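Local structure of GMP reductase (Trypanosoma brucei brucei, 6JIG) at residues L256-A261 with D266-M271; R274-P279 with V284-G289; C79-Q84 with K238-N243; R61-M66 with L229-A234; S453-S456 with S462-E465. The protein probably catalyses the irreversible NADPH-dependent deamination of GMP to IMP, and also binds guanine nucleotides at a CBS-domain site linked to its allosteric regulation. The protein carries 1 engineered substitution. One frame throughout, in Å; residues are numbered along the deposited sequence.

Overall arrangement
Interactions 1 to 4 pack helices together or against strands three to five of the eight-stranded parallel barrel. Interactions 1 and 2 lie at successive turns of helix 266-277, with centres 9 Å apart, and their neighbouring strands are joined by probable hydrogen bonds such as V258 N to I287 O (2.7 Å). Interaction 3 touches both, and reaches interaction 4 by Q84 NE2 to A234 O (2.9 Å). In interaction 1 the I260 side chain is about 10 Å from the GMP of the catalytic pocket (with A402); in interaction 4 that of L229 is about 8 Å from the GMP of the second pocket (with K214). Interaction 5 stands apart, its centre 25 Å from that of interaction 4.

Interaction 1 (L256-A261 with D266-M271); sequences LVVDIA and DLCINM
The first half of the beta-alpha-beta unit formed by strand 255-259, helix 266-277 and strand 285-291 is closed here, where V258 and I260 face L267, C268 and M271. V258 puts both methyls on the helix. Its CG1 lies 3.9 Å from C268 SG, and its CG2 is 4.2 Å from M271 CG, with CG1 at the same 4.2 Å from M271 CG. The branched end of V258 thus touches two helix side chains one turn apart, C268 and M271. M271 swings across it at a slant: its chain bends at chi2 (64°), which carries the sulfur away from V258 and the terminal methyl to D241. I260, two residues further along the chain, reaches C268 with its CD1. With CG1 lodged between the N and the carbonyl carbon (chi1 56°) and the chain then extended, CD1 comes to 3.7 Å from C268 CB and 4.5 Å from L267 CB. In this TIM barrel, V258 and I260 turn outward to the helix, while D259 between them points away from it, to a salt bridge with K309 and a hydrogen bond from N53. D259, I260 and A261 are predicted to bind NAD(+), so the helix packs behind the strand end and following loop that probably bind the cofactor. T28 of a neighbouring subunit packs on L267, and C268 also touches A288 of the next strand.

Interaction 2 (R274-P279 with V284-G289); sequences RLKGDP and VDIIAG
No ring or other planar group meets across this contact: L275 and K276 cover I286 with aliphatic carbon alone, and the carboxylate of D285, the nearest flat group, makes no contact with L275 or K276; its CB points away from the helix. L275 crosses I286 at a slant and touches it at two places, CD1 lying 3.9 Å from I286 CG2 and the leucine CB 4.0 Å from I286 CD1. K276 passes I286 in the opposite sense, laying its CD 3.6 Å from I286 CG1. Bends at chi2 (-67°) and chi3 (-89°) fold the lysine chain over the isoleucine and carry its amine to D306 and to a water over the strand start. These residues close the second half of the beta-alpha-beta unit, in which the last turn of helix 266-277 leans on barrel strand 285-291. The K276 amine makes a salt bridge with D306, whose OD2 also accepts from I286 N; one carboxylate oxygen thus links the helix to the strand backbone. The water adds a second link, accepting from K276 NZ at 2.8 Å and donating to V284 O at 2.6 Å. D285 OD2 is hydrogen-bonded to N42 N and S40 OG.

Interaction 3 (C79-Q84 with K238-N243); sequences CSIEEQ and KKDDMN
I81 thrusts a single methyl between two polar side chains, and everything across this surface contact meets at that carbon. CD1 of I81 lies 3.9 Å from N243 OD1 and 4.0 Å from D240 OD2, which are van der Waals distances. D240 comes at the isoleucine from the opposing direction, whereas N243 crosses it at about a right angle. The isoleucine reaches this far because CD1 is anti to CA (chi2 173°), which leaves the chain extended. D240 and N243, one helical turn apart, both have CG trans to the backbone N (chi1 -173° and -164°), which sends their ends toward I81. Each helix is held near its start by its own bonds. S80 and E83 form a capping box: E83 N donates to S80 OG at 2.8 Å, and S80 N donates to E83 OE1 at 3.1 Å, on the anti lone pair. On the other side K238 N meets D241 OD2 at 2.9 Å. The packing joins helix 81-93 to helix 239-251, and R244 of the latter reinforces it by bonding Q84 OE1 and C79 O. M242, on the same helix, packs on R274 and L275 of helix 266-277, the next helix round the barrel.

Interaction 4 (R61-M66 with L229-A234); sequences RMAVAM and LLVGAA
V231 sets CG2 opposite its backbone N, with CG1 between the N and the carbonyl carbon (chi1 61°), and so presents CG2 to A63 CB at 3.8 Å. V64 likewise has CG1 trans to its N (chi1 163°), and this methyl meets L229 CD1 at 3.7 Å. The leucine runs at about a right angle to V64, and its CD1 also lies 3.8 Å from V64 O, so it packs on helix backbone as well as on side chain. Beside these two apolar pairs a water bridges the two backbones, donating to A63 O at 2.8 Å and to L230 O at 2.7 Å, giving each carbonyl a donor. V91 of helix 81-93 packs on A63, V64 and V231, closing the group from a third element. Helix 60-68 thus lies against the approach to strand 232-235, the third strand of the barrel, and V231 N bonds D254 just before strand 255-259.

Interaction 5 (S453-S456 with S462-E465); sequences SGMS and SIEE
M455 reaches the start of the next helix with its terminal methyl: CE lies 3.3 Å from S462 O and 3.9 Å from I463 N, so it sits against the peptide that opens helix 463-469. The sulfur faces I463, with SD 4.2 Å from I463 CD1, the two side chains meeting at a slant. M455 runs extended through chi2 (171°) and then turns at chi3 (66°), which brings the methyl round to the S462 carbonyl while leaving SD beside the isoleucine. I463 points its CB away from helix 440-457, yet its end folds back to complete the contact. Two consecutive helices, 440-457 and 463-469, are thereby packed across a short turn. S462 is the N-cap residue of helix 463-469, and M455 touches the peptide that follows it. The S462 CB points away from M455, and its OG accepts from E465 N at 3.0 Å, with an N-H...O angle of 159°. Further out, E465 OE1 takes K461 N and forms salt bridges with R469 and R26, tying the first helical turn both to the turn before it and to a distant part of the chain. V33 also packs on M455, and on helix 440-457 S453 OG is hydrogen-bonded to E428 of a neighbouring subunit.

Interaction 1 (L256-A261 with D266-M271)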
loop_
_atom_site.group_PDB
_atom_site.type_symbol
_atom_site.label_atom_id
_atom_site.label_comp_id
_atom_site.label_asym_id
_atom_site.label_seq_id
_atom_site.Cartn_x
_atom_site.Cartn_y
_atom_site.Cartn_z
ATOM N N LEU A 256 -14.233 17.473 43.451
ATOM C CA LEU A 256 -12.817 17.506 43.130
ATOM C C LEU A 256 -12.366 16.098 42.765
ATOM O O LEU A 256 -12.847 15.113 43.332
ATOM C CB LEU A 256 -11.985 18.006 44.311
ATOM C CG LEU A 256 -12.198 19.461 44.721
ATOM C CD1 LEU A 256 -11.426 19.743 45.991
ATOM C CD2 LEU A 256 -11.765 20.392 43.600
ATOM N N VAL A 257 -11.424 16.005 41.832
ATOM C CA VAL A 257 -10.886 14.715 41.408
ATOM C C VAL A 257 -9.382 14.734 41.637
ATOM O O VAL A 257 -8.649 15.417 40.912
ATOM C CB VAL A 257 -11.212 14.400 39.942
ATOM C CG1 VAL A 257 -10.641 13.021 39.558
ATOM C CG2 VAL A 257 -12.725 14.488 39.686
ATOM N N VAL A 258 -8.922 13.982 42.634
ATOM C CA VAL A 258 -7.495 13.748 42.840
ATOM C C VAL A 258 -7.049 12.747 41.788
ATOM O O VAL A 258 -7.532 11.614 41.770
ATOM C CB VAL A 258 -7.213 13.206 44.247
ATOM C CG1 VAL A 258 -5.732 12.900 44.395
ATOM C CG2 VAL A 258 -7.671 14.185 45.287
ATOM N N ASP A 259 -6.120 13.149 40.921
ATOM C CA ASP A 259 -5.824 12.350 39.732
ATOM C C ASP A 259 -4.320 12.257 39.544
ATOM O O ASP A 259 -3.677 13.240 39.162
ATOM C CB ASP A 259 -6.494 12.937 38.487
ATOM C CG ASP A 259 -6.508 11.952 37.318
ATOM O OD1 ASP A 259 -5.881 10.877 37.433
ATOM O OD2 ASP A 259 -7.128 12.244 36.281
ATOM N N ILE A 260 -3.766 11.072 39.806
ATOM C CA ILE A 260 -2.384 10.762 39.471
ATOM C C ILE A 260 -2.336 9.350 38.900
ATOM O O ILE A 260 -3.233 8.532 39.115
ATOM C CB ILE A 260 -1.425 10.888 40.673
ATOM C CG1 ILE A 260 -1.876 10.016 41.840
ATOM C CG2 ILE A 260 -1.275 12.354 41.104
ATOM C CD1 ILE A 260 -0.822 10.018 42.953
ATOM N N ALA A 261 -1.282 9.078 38.134
ATOM C CA ALA A 261 -1.209 7.802 37.422
ATOM C C ALA A 261 -1.310 6.616 38.377
ATOM O O ALA A 261 -2.021 5.643 38.100
ATOM C CB ALA A 261 0.090 7.730 36.616
ATOM N N ASP A 266 0.852 6.507 48.855
ATOM C CA ASP A 266 0.658 7.387 50.004
ATOM C C ASP A 266 0.407 8.823 49.568
ATOM O O ASP A 266 -0.349 9.545 50.229
ATOM C CB ASP A 266 1.862 7.289 50.939
ATOM C CG ASP A 266 1.910 5.957 51.665
ATOM O OD1 ASP A 266 0.853 5.304 51.758
ATOM O OD2 ASP A 266 2.992 5.554 52.123
ATOM N N LEU A 267 1.008 9.246 48.452
ATOM C CA LEU A 267 0.801 10.602 47.952
ATOM C C LEU A 267 -0.673 10.866 47.694
ATOM O O LEU A 267 -1.207 11.932 48.045
ATOM C CB LEU A 267 1.591 10.815 46.660
ATOM C CG LEU A 267 3.110 10.990 46.744
ATOM C CD1 LEU A 267 3.629 11.463 45.404
ATOM C CD2 LEU A 267 3.476 11.967 47.832
ATOM N N CYS A 268 -1.344 9.904 47.059
ATOM C CA CYS A 268 -2.757 10.080 46.758
ATOM C C CYS A 268 -3.599 9.928 48.011
ATOM O O CYS A 268 -4.519 10.714 48.249
ATOM C CB CYS A 268 -3.189 9.054 45.688
ATOM S SG CYS A 268 -4.920 9.198 45.207
ATOM N N ILE A 269 -3.294 8.925 48.834
ATOM C CA ILE A 269 -4.066 8.702 50.054
ATOM C C ILE A 269 -3.985 9.915 50.977
ATOM O O ILE A 269 -4.972 10.307 51.616
ATOM C CB ILE A 269 -3.567 7.428 50.757
ATOM C CG1 ILE A 269 -4.041 6.174 50.008
ATOM C CG2 ILE A 269 -3.992 7.390 52.214
ATOM C CD1 ILE A 269 -3.201 4.937 50.312
ATOM N N ASN A 270 -2.804 10.525 51.058
ATOM C CA ASN A 270 -2.618 11.664 51.951
ATOM C C ASN A 270 -3.267 12.923 51.395
ATOM O O ASN A 270 -3.732 13.772 52.166
ATOM C CB ASN A 270 -1.126 11.874 52.208
ATOM C CG ASN A 270 -0.535 10.774 53.061
ATOM O OD1 ASN A 270 -1.253 10.105 53.807
ATOM N ND2 ASN A 270 0.776 10.583 52.966
ATOM N N MET A 271 -3.321 13.062 50.067
ATOM C CA MET A 271 -4.053 14.180 49.484
ATOM C C MET A 271 -5.549 14.057 49.761
ATOM O O MET A 271 -6.208 15.055 50.085
ATOM C CB MET A 271 -3.784 14.263 47.980
ATOM C CG MET A 271 -4.314 15.531 47.331
ATOM S SD MET A 271 -3.455 16.987 47.991
ATOM C CE MET A 271 -4.344 18.290 47.156
#

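Interaction 2 (R274-P279 with V284-G289)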
loop_
_atom_site.group_PDB
_atom_site.type_symbol
_atom_site.label_atom_id
_atom_site.label_comp_id
_atom_site.label_asym_id
_atom_site.label_seq_id
_atom_site.Cartn_x
_atom_site.Cartn_y
_atom_site.Cartn_z
ATOM N N ARG A 274 -6.054 14.983 53.360
ATOM C CA ARG A 274 -5.929 16.428 53.530
ATOM C C ARG A 274 -7.178 17.153 53.050
ATOM O O ARG A 274 -7.642 18.102 53.696
ATOM C CB ARG A 274 -4.699 16.935 52.781
ATOM C CG ARG A 274 -4.317 18.368 53.093
ATOM C CD ARG A 274 -2.804 18.569 52.955
ATOM N NE ARG A 274 -2.297 17.968 51.724
ATOM C CZ ARG A 274 -1.485 16.910 51.662
ATOM N NH1 ARG A 274 -1.055 16.317 52.772
ATOM N NH2 ARG A 274 -1.103 16.443 50.477
ATOM N N LEU A 275 -7.735 16.719 51.917
ATOM C CA LEU A 275 -8.913 17.374 51.364
ATOM C C LEU A 275 -10.140 17.143 52.237
ATOM O O LEU A 275 -10.966 18.049 52.407
ATOM C CB LEU A 275 -9.166 16.881 49.937
ATOM C CG LEU A 275 -8.111 17.348 48.932
ATOM C CD1 LEU A 275 -8.241 16.560 47.638
ATOM C CD2 LEU A 275 -8.243 18.846 48.666
ATOM N N LYS A 276 -10.290 15.941 52.793
ATOM C CA LYS A 276 -11.416 15.709 53.688
ATOM C C LYS A 276 -11.204 16.395 55.029
ATOM O O LYS A 276 -12.181 16.685 55.726
ATOM C CB LYS A 276 -11.650 14.205 53.913
ATOM C CG LYS A 276 -11.939 13.370 52.650
ATOM C CD LYS A 276 -13.277 13.731 52.002
ATOM C CE LYS A 276 -14.433 12.913 52.549
ATOM N NZ LYS A 276 -15.715 13.402 51.988
ATOM N N GLY A 277 -9.951 16.671 55.396
ATOM C CA GLY A 277 -9.659 17.258 56.691
ATOM C C GLY A 277 -9.756 18.767 56.765
ATOM O O GLY A 277 -9.739 19.316 57.872
ATOM N N ASP A 278 -9.853 19.450 55.622
ATOM C CA ASP A 278 -9.913 20.903 55.592
ATOM C C ASP A 278 -11.326 21.353 55.270
ATOM O O ASP A 278 -11.862 20.961 54.222
ATOM C CB ASP A 278 -8.942 21.454 54.554
ATOM C CG ASP A 278 -8.670 22.944 54.728
ATOM O OD1 ASP A 278 -9.632 23.728 54.826
ATOM O OD2 ASP A 278 -7.485 23.336 54.757
ATOM N N PRO A 279 -11.959 22.180 56.114
ATOM C CA PRO A 279 -13.329 22.636 55.808
ATOM C C PRO A 279 -13.424 23.430 54.521
ATOM O O PRO A 279 -14.511 23.503 53.939
ATOM C CB PRO A 279 -13.695 23.504 57.026
ATOM C CG PRO A 279 -12.760 23.067 58.103
ATOM C CD PRO A 279 -11.478 22.701 57.404
ATOM N N VAL A 284 -17.166 19.469 49.379
ATOM C CA VAL A 284 -17.513 18.792 48.131
ATOM C C VAL A 284 -16.940 17.379 48.139
ATOM O O VAL A 284 -15.944 17.088 48.809
ATOM C CB VAL A 284 -17.029 19.553 46.869
ATOM C CG1 VAL A 284 -17.584 20.997 46.840
ATOM C CG2 VAL A 284 -15.520 19.542 46.769
ATOM N N ASP A 285 -17.602 16.495 47.396
ATOM C CA ASP A 285 -17.129 15.123 47.256
ATOM C C ASP A 285 -15.716 15.091 46.684
ATOM O O ASP A 285 -15.371 15.864 45.785
ATOM C CB ASP A 285 -18.073 14.335 46.354
ATOM C CG ASP A 285 -19.284 13.794 47.096
ATOM O OD1 ASP A 285 -19.482 14.133 48.286
ATOM O OD2 ASP A 285 -20.051 13.039 46.474
ATOM N N ILE A 286 -14.906 14.179 47.208
ATOM C CA ILE A 286 -13.526 13.989 46.786
ATOM C C ILE A 286 -13.451 12.636 46.080
ATOM O O ILE A 286 -13.634 11.590 46.711
ATOM C CB ILE A 286 -12.553 14.039 47.971
ATOM C CG1 ILE A 286 -12.779 15.308 48.814
ATOM C CG2 ILE A 286 -11.101 13.987 47.476
ATOM C CD1 ILE A 286 -12.625 16.599 48.026
ATOM N N ILE A 287 -13.171 12.670 44.779
ATOM C CA ILE A 287 -12.942 11.478 43.958
ATOM C C ILE A 287 -11.437 11.303 43.817
ATOM O O ILE A 287 -10.688 12.294 43.787
ATOM C CB ILE A 287 -13.638 11.629 42.592
ATOM C CG1 ILE A 287 -15.146 11.838 42.802
ATOM C CG2 ILE A 287 -13.375 10.389 41.659
ATOM C CD1 ILE A 287 -15.896 12.270 41.552
ATOM N N ALA A 288 -10.972 10.050 43.771
ATOM C CA ALA A 288 -9.537 9.797 43.707
ATOM C C ALA A 288 -9.244 8.617 42.788
ATOM O O ALA A 288 -10.031 7.677 42.691
ATOM C CB ALA A 288 -8.945 9.505 45.084
ATOM N N GLY A 289 -8.094 8.684 42.134
ATOM C CA GLY A 289 -7.609 7.626 41.259
ATOM C C GLY A 289 -6.214 8.007 40.810
ATOM O O GLY A 289 -5.677 9.043 41.221
HETATM O O HOH W 1 -15.904 16.066 51.184
#

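Interaction 3 (C79-Q84 with K238-N243)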
loop_
_atom_site.group_PDB
_atom_site.type_symbol
_atom_site.label_atom_id
_atom_site.label_comp_id
_atom_site.label_asym_id
_atom_site.label_seq_id
_atom_site.Cartn_x
_atom_site.Cartn_y
_atom_site.Cartn_z
ATOM N N CYS A 79 -3.072 23.881 33.663
ATOM C CA CYS A 79 -3.242 25.313 33.504
ATOM C C CYS A 79 -2.912 25.946 34.845
ATOM O O CYS A 79 -2.772 25.262 35.861
ATOM C CB CYS A 79 -4.658 25.666 33.056
ATOM S SG CYS A 79 -5.909 24.740 33.966
ATOM N N SER A 80 -2.777 27.270 34.851
ATOM C CA SER A 80 -2.614 27.957 36.121
ATOM C C SER A 80 -3.885 27.795 36.950
ATOM O O SER A 80 -4.969 27.538 36.417
ATOM C CB SER A 80 -2.311 29.434 35.898
ATOM O OG SER A 80 -3.488 30.137 35.559
ATOM N N ILE A 81 -3.739 27.903 38.274
ATOM C CA ILE A 81 -4.916 27.892 39.140
ATOM C C ILE A 81 -5.902 28.957 38.685
ATOM O O ILE A 81 -7.103 28.699 38.549
ATOM C CB ILE A 81 -4.513 28.108 40.608
ATOM C CG1 ILE A 81 -3.571 27.013 41.094
ATOM C CG2 ILE A 81 -5.753 28.168 41.486
ATOM C CD1 ILE A 81 -3.012 27.296 42.497
ATOM N N GLU A 82 -5.395 30.168 38.422
ATOM C CA GLU A 82 -6.243 31.245 37.926
ATOM C C GLU A 82 -6.991 30.823 36.669
ATOM O O GLU A 82 -8.188 31.090 36.533
ATOM C CB GLU A 82 -5.402 32.494 37.653
ATOM N N GLU A 83 -6.299 30.151 35.743
ATOM C CA GLU A 83 -6.938 29.698 34.512
ATOM C C GLU A 83 -7.992 28.636 34.794
ATOM O O GLU A 83 -9.088 28.677 34.223
ATOM C CB GLU A 83 -5.889 29.148 33.542
ATOM C CG GLU A 83 -5.272 30.188 32.616
ATOM C CD GLU A 83 -4.140 29.631 31.767
ATOM O OE1 GLU A 83 -3.437 28.693 32.219
ATOM O OE2 GLU A 83 -3.959 30.137 30.639
ATOM N N GLN A 84 -7.674 27.663 35.652
ATOM C CA GLN A 84 -8.647 26.610 35.932
ATOM C C GLN A 84 -9.902 27.193 36.576
ATOM O O GLN A 84 -11.030 26.840 36.204
ATOM C CB GLN A 84 -8.024 25.533 36.825
ATOM C CG GLN A 84 -8.730 24.178 36.712
ATOM C CD GLN A 84 -8.113 23.106 37.582
ATOM O OE1 GLN A 84 -7.239 23.385 38.391
ATOM N NE2 GLN A 84 -8.573 21.853 37.413
ATOM N N LYS A 238 0.477 17.484 45.111
ATOM C CA LYS A 238 1.591 18.272 45.614
ATOM C C LYS A 238 1.088 19.304 46.627
ATOM O O LYS A 238 -0.116 19.545 46.769
ATOM C CB LYS A 238 2.330 18.953 44.463
ATOM C CG LYS A 238 3.184 18.012 43.611
ATOM N N LYS A 239 2.035 19.913 47.347
ATOM C CA LYS A 239 1.673 20.893 48.365
ATOM C C LYS A 239 0.806 21.996 47.774
ATOM O O LYS A 239 -0.230 22.359 48.339
ATOM C CB LYS A 239 2.943 21.474 49.002
ATOM N N ASP A 240 1.194 22.513 46.607
ATOM C CA ASP A 240 0.449 23.595 45.978
ATOM C C ASP A 240 -0.933 23.166 45.489
ATOM O O ASP A 240 -1.799 24.025 45.295
ATOM C CB ASP A 240 1.254 24.160 44.811
ATOM C CG ASP A 240 0.621 25.405 44.217
ATOM O OD1 ASP A 240 0.259 26.324 44.992
ATOM O OD2 ASP A 240 0.487 25.468 42.976
ATOM N N ASP A 241 -1.160 21.869 45.268
ATOM C CA ASP A 241 -2.477 21.435 44.813
ATOM C C ASP A 241 -3.558 21.709 45.852
ATOM O O ASP A 241 -4.732 21.873 45.496
ATOM C CB ASP A 241 -2.434 19.958 44.441
ATOM C CG ASP A 241 -1.764 19.729 43.105
ATOM O OD1 ASP A 241 -2.364 20.110 42.071
ATOM O OD2 ASP A 241 -0.629 19.200 43.092
ATOM N N MET A 242 -3.191 21.766 47.134
ATOM C CA MET A 242 -4.174 22.125 48.151
ATOM C C MET A 242 -4.683 23.545 47.929
ATOM O O MET A 242 -5.887 23.809 48.045
ATOM C CB MET A 242 -3.562 21.963 49.541
ATOM C CG MET A 242 -4.554 22.065 50.672
ATOM S SD MET A 242 -5.810 20.768 50.638
ATOM C CE MET A 242 -7.083 21.553 51.593
ATOM N N ASN A 243 -3.780 24.471 47.583
ATOM C CA ASN A 243 -4.199 25.828 47.246
ATOM C C ASN A 243 -5.108 25.839 46.021
ATOM O O ASN A 243 -6.134 26.529 46.006
ATOM C CB ASN A 243 -2.974 26.707 47.010
ATOM C CG ASN A 243 -3.307 28.178 47.044
ATOM O OD1 ASN A 243 -3.312 28.853 46.008
ATOM N ND2 ASN A 243 -3.610 28.690 48.240
#

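Interaction 4 (R61-M66 with L229-A234)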
loop_
_atom_site.group_PDB
_atom_site.type_symbol
_atom_site.label_atom_id
_atom_site.label_comp_id
_atom_site.label_asym_id
_atom_site.label_seq_id
_atom_site.Cartn_x
_atom_site.Cartn_y
_atom_site.Cartn_z
ATOM N N ARG A 61 -16.171 24.763 27.339
ATOM C CA ARG A 61 -17.235 24.464 26.383
ATOM C C ARG A 61 -17.677 23.004 26.473
ATOM O O ARG A 61 -18.875 22.707 26.362
ATOM C CB ARG A 61 -16.795 24.814 24.961
ATOM C CG ARG A 61 -17.047 26.285 24.593
ATOM C CD ARG A 61 -16.512 26.640 23.206
ATOM N N MET A 62 -16.732 22.086 26.694
ATOM C CA MET A 62 -17.084 20.673 26.853
ATOM C C MET A 62 -17.836 20.437 28.159
ATOM O O MET A 62 -18.827 19.698 28.187
ATOM C CB MET A 62 -15.819 19.805 26.806
ATOM C CG MET A 62 -16.065 18.327 27.134
ATOM S SD MET A 62 -17.094 17.545 25.843
ATOM C CE MET A 62 -15.960 17.569 24.447
ATOM N N ALA A 63 -17.370 21.047 29.255
ATOM C CA ALA A 63 -18.040 20.890 30.543
ATOM C C ALA A 63 -19.486 21.370 30.473
ATOM O O ALA A 63 -20.388 20.739 31.035
ATOM C CB ALA A 63 -17.274 21.646 31.637
ATOM N N VAL A 64 -19.729 22.477 29.768
ATOM C CA VAL A 64 -21.095 22.984 29.625
ATOM C C VAL A 64 -21.946 22.005 28.831
ATOM O O VAL A 64 -23.097 21.711 29.191
ATOM C CB VAL A 64 -21.073 24.372 28.963
ATOM C CG1 VAL A 64 -22.468 24.732 28.428
ATOM C CG2 VAL A 64 -20.571 25.421 29.946
ATOM N N ALA A 65 -21.394 21.477 27.740
ATOM C CA ALA A 65 -22.157 20.567 26.896
ATOM C C ALA A 65 -22.487 19.280 27.640
ATOM O O ALA A 65 -23.609 18.771 27.545
ATOM C CB ALA A 65 -21.379 20.282 25.611
ATOM N N MET A 66 -21.526 18.741 28.389
ATOM C CA MET A 66 -21.755 17.473 29.080
ATOM C C MET A 66 -22.832 17.617 30.151
ATOM O O MET A 66 -23.704 16.753 30.289
ATOM C CB MET A 66 -20.455 16.971 29.709
ATOM C CG MET A 66 -19.397 16.519 28.711
ATOM S SD MET A 66 -20.014 15.171 27.656
ATOM C CE MET A 66 -20.785 14.077 28.854
ATOM N N LEU A 229 -24.979 24.790 35.879
ATOM C CA LEU A 229 -24.476 23.491 35.428
ATOM C C LEU A 229 -23.447 22.914 36.398
ATOM O O LEU A 229 -22.572 23.624 36.900
ATOM C CB LEU A 229 -23.861 23.626 34.034
ATOM C CG LEU A 229 -24.886 24.011 32.953
ATOM C CD1 LEU A 229 -24.186 24.376 31.641
ATOM C CD2 LEU A 229 -25.870 22.877 32.736
ATOM N N LEU A 230 -23.558 21.608 36.655
ATOM C CA LEU A 230 -22.578 20.890 37.463
ATOM C C LEU A 230 -21.251 20.776 36.723
ATOM O O LEU A 230 -21.216 20.638 35.498
ATOM C CB LEU A 230 -23.066 19.476 37.781
ATOM C CG LEU A 230 -24.069 19.117 38.870
ATOM C CD1 LEU A 230 -24.044 17.579 39.014
ATOM C CD2 LEU A 230 -23.748 19.784 40.181
ATOM N N VAL A 231 -20.158 20.813 37.476
ATOM C CA VAL A 231 -18.827 20.670 36.881
ATOM C C VAL A 231 -17.829 20.287 37.970
ATOM O O VAL A 231 -17.895 20.780 39.102
ATOM C CB VAL A 231 -18.415 21.961 36.131
ATOM C CG1 VAL A 231 -18.360 23.179 37.091
ATOM C CG2 VAL A 231 -17.087 21.767 35.410
ATOM N N GLY A 232 -16.897 19.395 37.621
ATOM C CA GLY A 232 -15.815 19.016 38.501
ATOM C C GLY A 232 -14.482 19.568 38.015
ATOM O O GLY A 232 -14.366 20.139 36.932
ATOM N N ALA A 233 -13.463 19.382 38.849
ATOM C CA ALA A 233 -12.130 19.871 38.541
ATOM C C ALA A 233 -11.090 18.937 39.141
ATOM O O ALA A 233 -11.272 18.434 40.257
ATOM C CB ALA A 233 -11.938 21.300 39.071
ATOM N N ALA A 234 -10.007 18.702 38.386
ATOM C CA ALA A 234 -8.915 17.841 38.808
ATOM C C ALA A 234 -7.862 18.640 39.569
ATOM O O ALA A 234 -7.629 19.817 39.285
ATOM C CB ALA A 234 -8.251 17.166 37.604
HETATM O O HOH W 2 -19.682 19.622 33.530
#

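Interaction 5 (S453-S456 with S462-E465)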
loop_
_atom_site.group_PDB
_atom_site.type_symbol
_atom_site.label_atom_id
_atom_site.label_comp_id
_atom_site.label_asym_id
_atom_site.label_seq_id
_atom_site.Cartn_x
_atom_site.Cartn_y
_atom_site.Cartn_z
ATOM N N SER A 453 -29.537 0.096 24.740
ATOM C CA SER A 453 -29.689 -1.172 24.039
ATOM C C SER A 453 -29.035 -2.309 24.821
ATOM O O SER A 453 -29.624 -3.379 24.990
ATOM C CB SER A 453 -29.111 -1.067 22.631
ATOM O OG SER A 453 -29.314 -2.283 21.926
ATOM N N GLY A 454 -27.810 -2.095 25.315
ATOM C CA GLY A 454 -27.175 -3.122 26.127
ATOM C C GLY A 454 -27.951 -3.429 27.395
ATOM O O GLY A 454 -28.050 -4.582 27.810
ATOM N N MET A 455 -28.511 -2.399 28.032
ATOM C CA MET A 455 -29.315 -2.647 29.223
ATOM C C MET A 455 -30.523 -3.511 28.890
ATOM O O MET A 455 -30.894 -4.405 29.660
ATOM C CB MET A 455 -29.737 -1.310 29.853
ATOM C CG MET A 455 -28.537 -0.509 30.392
ATOM S SD MET A 455 -28.997 1.172 30.910
ATOM C CE MET A 455 -30.074 0.769 32.291
ATOM N N SER A 456 -31.136 -3.268 27.736
ATOM C CA SER A 456 -32.257 -4.095 27.304
ATOM C C SER A 456 -31.833 -5.545 27.088
ATOM O O SER A 456 -32.609 -6.471 27.351
ATOM C CB SER A 456 -32.859 -3.519 26.030
ATOM O OG SER A 456 -33.961 -4.305 25.606
ATOM N N SER A 462 -32.637 -0.179 34.909
ATOM C CA SER A 462 -31.908 0.813 35.686
ATOM C C SER A 462 -30.429 0.450 35.671
ATOM O O SER A 462 -30.049 -0.667 35.304
ATOM C CB SER A 462 -32.406 0.875 37.136
ATOM O OG SER A 462 -32.032 -0.309 37.831
ATOM N N ILE A 463 -29.595 1.407 36.086
ATOM C CA ILE A 463 -28.154 1.150 36.183
ATOM C C ILE A 463 -27.876 0.063 37.219
ATOM O O ILE A 463 -27.067 -0.844 36.985
ATOM C CB ILE A 463 -27.400 2.457 36.513
ATOM C CG1 ILE A 463 -27.568 3.476 35.389
ATOM C CG2 ILE A 463 -25.897 2.188 36.795
ATOM C CD1 ILE A 463 -27.016 3.029 34.053
ATOM N N GLU A 464 -28.531 0.141 38.391
ATOM C CA GLU A 464 -28.313 -0.884 39.418
ATOM C C GLU A 464 -28.744 -2.262 38.931
ATOM O O GLU A 464 -28.115 -3.273 39.274
ATOM C CB GLU A 464 -29.062 -0.539 40.713
ATOM N N GLU A 465 -29.836 -2.332 38.170
ATOM C CA GLU A 465 -30.239 -3.613 37.590
ATOM C C GLU A 465 -29.223 -4.093 36.558
ATOM O O GLU A 465 -28.957 -5.296 36.449
ATOM C CB GLU A 465 -31.618 -3.494 36.944
ATOM C CG GLU A 465 -32.777 -3.511 37.929
ATOM C CD GLU A 465 -34.134 -3.393 37.239
ATOM O OE1 GLU A 465 -34.239 -3.746 36.038
ATOM O OE2 GLU A 465 -35.103 -2.957 37.907
#